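Local coordinates for polysaccharide biosynthesis protein CapD (Bacillus thuringiensis HD-771, PDB 6BWC), which probably acts as an NADP-dependent dehydratase on UDP-N-acetylglucosamine in the pathway to CMP-pseudaminic acid, a sugar used in flagellin glycosylation, at residues C[74-79]-C[114-119]; C[121-126]-C[161-166]. The protein carries 2 engineered substitutions. One frame throughout, in Å; residues are numbered along the deposited sequence.

Contact 1: C[74-79]-C[114-119]; sequences SAMENI and KAAIAQ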
loop_
_atom_site.group_PDB
_atom_site.type_symbol
_atom_site.label_atom_id
_atom_site.label_comp_id
_atom_site.label_asym_id
_atom_site.label_seq_id
_atom_site.Cartn_x
_atom_site.Cartn_y
_atom_site.Cartn_z
ATOM N N SER C 74 14.525 -5.298 8.786
ATOM C CA SER C 74 15.195 -6.546 9.170
ATOM C C SER C 74 16.688 -6.526 8.977
ATOM O O SER C 74 17.380 -7.309 9.607
ATOM C CB SER C 74 14.628 -7.733 8.396
ATOM O OG SER C 74 14.626 -7.477 6.998
ATOM N N ALA C 75 17.182 -5.682 8.078
ATOM C CA ALA C 75 18.610 -5.428 7.954
ATOM C C ALA C 75 19.141 -4.727 9.168
ATOM O O ALA C 75 20.276 -4.949 9.520
ATOM C CB ALA C 75 18.896 -4.581 6.736
ATOM N N MET C 76 18.340 -3.858 9.777
ATOM C CA MET C 76 18.733 -3.158 11.024
ATOM C C MET C 76 18.626 -3.949 12.350
ATOM O O MET C 76 18.994 -3.436 13.413
ATOM C CB MET C 76 17.942 -1.847 11.180
ATOM C CG MET C 76 18.378 -0.760 10.228
ATOM S SD MET C 76 17.619 0.798 10.664
ATOM C CE MET C 76 17.876 1.653 9.112
ATOM N N GLU C 77 18.111 -5.164 12.297
ATOM C CA GLU C 77 17.856 -5.921 13.510
ATOM C C GLU C 77 19.112 -6.006 14.380
ATOM O O GLU C 77 20.195 -6.385 13.911
ATOM C CB GLU C 77 17.290 -7.301 13.173
ATOM C CG GLU C 77 17.375 -8.345 14.274
ATOM C CD GLU C 77 18.663 -9.172 14.239
ATOM O OE1 GLU C 77 19.121 -9.558 15.335
ATOM O OE2 GLU C 77 19.212 -9.468 13.145
ATOM N N ASN C 78 18.939 -5.587 15.638
ATOM C CA ASN C 78 19.978 -5.636 16.666
ATOM C C ASN C 78 21.313 -4.974 16.242
ATOM O O ASN C 78 22.379 -5.293 16.774
ATOM C CB ASN C 78 20.120 -7.097 17.161
ATOM C CG ASN C 78 21.297 -7.321 18.106
ATOM O OD1 ASN C 78 21.357 -6.758 19.191
ATOM N ND2 ASN C 78 22.236 -8.143 17.684
ATOM N N ILE C 79 21.219 -3.997 15.337
ATOM C CA ILE C 79 22.385 -3.262 14.841
ATOM C C ILE C 79 22.609 -1.977 15.618
ATOM O O ILE C 79 21.666 -1.366 16.119
ATOM C CB ILE C 79 22.340 -3.069 13.301
ATOM C CG1 ILE C 79 23.353 -4.042 12.710
ATOM C CG2 ILE C 79 22.689 -1.658 12.841
ATOM C CD1 ILE C 79 23.134 -4.343 11.266
ATOM N N LYS C 114 12.664 5.848 10.473
ATOM C CA LYS C 114 11.596 5.080 11.092
ATOM C C LYS C 114 12.077 3.695 11.572
ATOM O O LYS C 114 11.779 3.273 12.685
ATOM C CB LYS C 114 10.498 4.928 10.045
ATOM C CG LYS C 114 9.177 4.375 10.534
ATOM C CD LYS C 114 8.224 4.074 9.356
ATOM C CE LYS C 114 7.235 2.922 9.684
ATOM N NZ LYS C 114 6.914 2.048 8.502
ATOM N N ALA C 115 12.826 3.006 10.716
ATOM C CA ALA C 115 13.368 1.683 11.012
ATOM C C ALA C 115 14.432 1.693 12.113
ATOM O O ALA C 115 14.544 0.726 12.901
ATOM C CB ALA C 115 13.971 1.078 9.756
ATOM N N ALA C 116 15.243 2.757 12.119
ATOM C CA ALA C 116 16.333 2.923 13.066
ATOM C C ALA C 116 15.811 3.199 14.475
ATOM O O ALA C 116 16.341 2.648 15.463
ATOM C CB ALA C 116 17.240 4.040 12.594
ATOM N N ILE C 117 14.766 4.030 14.562
ATOM C CA ILE C 117 14.052 4.239 15.831
ATOM C C ILE C 117 13.430 2.940 16.312
ATOM O O ILE C 117 13.577 2.602 17.472
ATOM C CB ILE C 117 12.970 5.334 15.717
ATOM C CG1 ILE C 117 13.647 6.700 15.551
ATOM C CG2 ILE C 117 12.044 5.339 16.937
ATOM C CD1 ILE C 117 12.761 7.751 14.939
ATOM N N ALA C 118 12.763 2.216 15.414
ATOM C CA ALA C 118 12.050 0.978 15.773
ATOM C C ALA C 118 12.977 -0.124 16.298
ATOM O O ALA C 118 12.593 -0.836 17.214
ATOM C CB ALA C 118 11.214 0.465 14.601
ATOM N N GLN C 119 14.184 -0.247 15.736
ATOM C CA GLN C 119 15.171 -1.263 16.175
ATOM C C GLN C 119 16.144 -0.801 17.279
ATOM O O GLN C 119 17.066 -1.551 17.669
ATOM C CB GLN C 119 15.955 -1.794 14.969
ATOM C CG GLN C 119 15.090 -2.595 14.016
ATOM C CD GLN C 119 14.904 -4.038 14.448
ATOM O OE1 GLN C 119 15.061 -4.376 15.625
ATOM N NE2 GLN C 119 14.605 -4.913 13.482
#
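The side-chain amide of Gln-119 lies with one face against the backbone of Glu-77. CA of Glu-77 sits over that face, 3.4 Å from NE2 of Gln-119, and CB of Glu-77 reaches the same nitrogen farther out. NE2, at the amide edge, is also hydrogen-bonded to the backbone oxygen of Phe-73, just ahead of the segment 74-79, and this bond is consistent with the amide orientation modelled. The bend at chi2 (-83°) turns the amide against the chain beyond helix 69-75. The carboxylate of Glu-77 leads away from this amide: OE2 forms a salt bridge with Arg-36, while OE1 is hydrogen-bonded to OG of Ser-159 of a second subunit.

Met-76 to Ile-79 form a type II beta turn, closed by Ile-79 N to Met-76 O at 3.0 Å, with Asn-78 at the third position carrying a positive phi (52°). This is the exit from helix 69-75 in the Rossmann-type domain, where the chain turns toward strand 81-84; helix 98-118 ends alongside, with Gln-119 the first residue beyond it.

Met-76, just past the end of helix 69-75, reaches across to helix 98-118 from the same side of the amide as Glu-77. Its CB meets CG of Gln-119 at 4.1 Å, and the extended chain beyond CG carries the sulfur across. There SD of Met-76 lies 3.8 Å from CB of Ala-115, and CB of Ala-116 is as near to it. Beside these two small side chains SD comes to 3.4 Å from N of Ala-116, with CE continuing alongside Ala-115. Leu-11 and Ile-13 of strand 9-13 also pack on Met-76, joining this apolar patch to the sheet, whereas Ala-115 additionally touches Tyr-69 and Val-72 of helix 69-75.

Contact 2: C[121-126]-C[161-166]; sequences VKKVVF and ETTFTS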
loop_
_atom_site.group_PDB
_atom_site.type_symbol
_atom_site.label_atom_id
_atom_site.label_comp_id
_atom_site.label_asym_id
_atom_site.label_seq_id
_atom_site.Cartn_x
_atom_site.Cartn_y
_atom_site.Cartn_z
ATOM N N VAL C 121 18.503 1.417 17.329
ATOM C CA VAL C 121 19.849 1.689 16.838
ATOM C C VAL C 121 20.473 2.808 17.691
ATOM O O VAL C 121 19.758 3.654 18.227
ATOM C CB VAL C 121 19.757 2.089 15.340
ATOM C CG1 VAL C 121 20.994 2.812 14.830
ATOM C CG2 VAL C 121 19.461 0.862 14.491
ATOM N N LYS C 122 21.796 2.815 17.815
ATOM C CA LYS C 122 22.481 3.864 18.572
ATOM C C LYS C 122 22.602 5.187 17.791
ATOM O O LYS C 122 22.181 6.235 18.295
ATOM C CB LYS C 122 23.842 3.384 19.079
ATOM C CG LYS C 122 23.719 2.156 19.965
ATOM C CD LYS C 122 24.829 2.059 20.999
ATOM C CE LYS C 122 24.651 0.841 21.898
ATOM N NZ LYS C 122 24.971 -0.444 21.194
ATOM N N LYS C 123 23.178 5.131 16.586
ATOM C CA LYS C 123 23.385 6.316 15.748
ATOM C C LYS C 123 23.222 6.016 14.272
ATOM O O LYS C 123 23.431 4.892 13.821
ATOM C CB LYS C 123 24.790 6.892 15.924
ATOM C CG LYS C 123 25.209 7.200 17.354
ATOM C CD LYS C 123 26.565 7.905 17.347
ATOM C CE LYS C 123 27.075 8.363 18.716
ATOM N NZ LYS C 123 28.155 9.383 18.521
ATOM N N VAL C 124 22.890 7.079 13.541
ATOM C CA VAL C 124 22.771 7.083 12.092
ATOM C C VAL C 124 23.505 8.294 11.554
ATOM O O VAL C 124 23.356 9.397 12.090
ATOM C CB VAL C 124 21.318 7.250 11.659
ATOM C CG1 VAL C 124 21.193 7.176 10.136
ATOM C CG2 VAL C 124 20.458 6.214 12.360
ATOM N N VAL C 125 24.279 8.084 10.491
ATOM C CA VAL C 125 24.932 9.164 9.754
ATOM C C VAL C 125 24.365 9.196 8.352
ATOM O O VAL C 125 24.530 8.242 7.604
ATOM C CB VAL C 125 26.451 8.970 9.700
ATOM C CG1 VAL C 125 27.095 9.963 8.738
ATOM C CG2 VAL C 125 27.029 9.121 11.105
ATOM N N PHE C 126 23.672 10.280 8.026
ATOM C CA PHE C 126 23.222 10.528 6.669
ATOM C C PHE C 126 24.342 11.236 5.900
ATOM O O PHE C 126 25.085 12.086 6.439
ATOM C CB PHE C 126 21.941 11.371 6.651
ATOM C CG PHE C 126 21.465 11.721 5.261
ATOM C CD1 PHE C 126 21.174 10.719 4.345
ATOM C CD2 PHE C 126 21.289 13.045 4.873
ATOM C CE1 PHE C 126 20.741 11.016 3.063
ATOM C CE2 PHE C 126 20.858 13.358 3.593
ATOM C CZ PHE C 126 20.594 12.339 2.685
ATOM N N GLU C 161 16.708 6.733 22.196
ATOM C CA GLU C 161 18.111 7.046 22.388
ATOM C C GLU C 161 18.827 7.202 21.056
ATOM O O GLU C 161 19.962 7.669 21.050
ATOM C CB GLU C 161 18.816 5.950 23.210
ATOM C CG GLU C 161 18.204 5.630 24.568
ATOM C CD GLU C 161 18.047 6.841 25.509
ATOM O OE1 GLU C 161 17.287 6.695 26.495
ATOM O OE2 GLU C 161 18.653 7.932 25.310
ATOM N N THR C 162 18.185 6.798 19.949
ATOM C CA THR C 162 18.782 6.849 18.599
ATOM C C THR C 162 19.178 8.260 18.171
ATOM O O THR C 162 18.375 9.151 18.183
ATOM C CB THR C 162 17.837 6.276 17.514
ATOM O OG1 THR C 162 17.568 4.907 17.792
ATOM C CG2 THR C 162 18.467 6.350 16.129
ATOM N N THR C 163 20.406 8.421 17.724
ATOM C CA THR C 163 20.962 9.715 17.379
ATOM C C THR C 163 20.954 9.889 15.848
ATOM O O THR C 163 21.135 8.913 15.138
ATOM C CB THR C 163 22.361 9.802 18.009
ATOM O OG1 THR C 163 22.337 10.816 19.010
ATOM C CG2 THR C 163 23.482 10.088 16.979
ATOM N N PHE C 164 20.751 11.101 15.334
ATOM C CA PHE C 164 20.837 11.328 13.883
ATOM C C PHE C 164 21.762 12.483 13.522
ATOM O O PHE C 164 21.735 13.524 14.162
ATOM C CB PHE C 164 19.462 11.607 13.315
ATOM C CG PHE C 164 18.469 10.505 13.556
ATOM C CD1 PHE C 164 18.380 9.436 12.673
ATOM C CD2 PHE C 164 17.615 10.546 14.666
ATOM C CE1 PHE C 164 17.458 8.420 12.891
ATOM C CE2 PHE C 164 16.695 9.546 14.893
ATOM C CZ PHE C 164 16.611 8.484 14.004
ATOM N N THR C 165 22.587 12.302 12.495
ATOM C CA THR C 165 23.553 13.316 12.103
ATOM C C THR C 165 23.755 13.306 10.606
ATOM O O THR C 165 23.712 12.251 9.978
ATOM C CB THR C 165 24.943 13.048 12.717
ATOM O OG1 THR C 165 24.812 12.437 14.005
ATOM C CG2 THR C 165 25.718 14.326 12.841
ATOM N N SER C 166 24.039 14.478 10.051
ATOM C CA SER C 166 24.397 14.604 8.656
ATOM C C SER C 166 25.866 15.005 8.480
ATOM O O SER C 166 26.430 15.779 9.241
ATOM C CB SER C 166 23.478 15.616 7.987
ATOM O OG SER C 166 22.211 15.031 7.766
#
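The first torsions of Val-124 and Phe-164 aim their ends at each other: chi1 of -177° in Val-124 sets CG2 beside its own backbone N, and chi1 of -58° in Phe-164 places the ring beside its own N as well, and CG2 of Val-124 touches CE1 of Phe-164 at 3.8 Å, oblique to the ring. The two side chains run side by side in the same direction since they are paired in register on one face of the Rossmann-type sheet. Their neighbouring parallel strands belong to a beta-alpha-beta unit whose connecting helix is 138-156. The short axes differ in direction by 18°.

Four backbone bonds zip the pair together. Lys-122 O accepts from Thr-163 N, and Val-124 N gives to Thr-163 O; then Val-124 O takes the N-H of Thr-165, and Phe-126 N closes on Thr-165 O at 2.8 Å. Lys-123 and Val-125 use their backbone groups on the opposite neighbour, strand 81-84. Ahead of the strands, the hydroxyl of Thr-162 donates to Val-121 O at 2.6 Å, tying the two entering loops.

On the face carrying Val-124 and Phe-164, helix 98-118 supplies Val-112 and Ala-116 against the valine and Ile-117 against the ring, while Ala-153 of helix 138-156 also packs on Phe-164. The other face holds Lys-123 and Thr-163, also side by side, with Lys-123 CG 3.4 Å from Thr-163 CG2. Their polar ends turn to the C-terminal end of helix 207-220 and the chain after it: Lys-123 NZ bonds to Met-218 O and Ala-221 O, and Thr-163 OG1 to Lys-222 O. Farther along, the Phe-126 side chain comes within about 5 Å of the bound NADP, and its ring takes Ser-166 at the edge, OG of the serine lying in the ring plane 3.6 Å from CD2.

Overall arrangement
Contact 2 is largely buried in the central sheet, whereas contact 1 is only partly buried and lies among helix ends where a second subunit comes close. Their chemistry follows: regular backbone bonding unites the parallel strands of 121-126 and 161-166, while 74-79 and 114-119 meet through a sulfur on alanines and an amide laid over backbone. Helix 98-118 ends in contact 1, packs on contact 2, and is followed after a short loop by strand 123-129. Ala-116 O probably accepts a hydrogen bond from Val-121 N at 3.1 Å, and the helix covers the sheet as its last turn meets the neighbouring helix end.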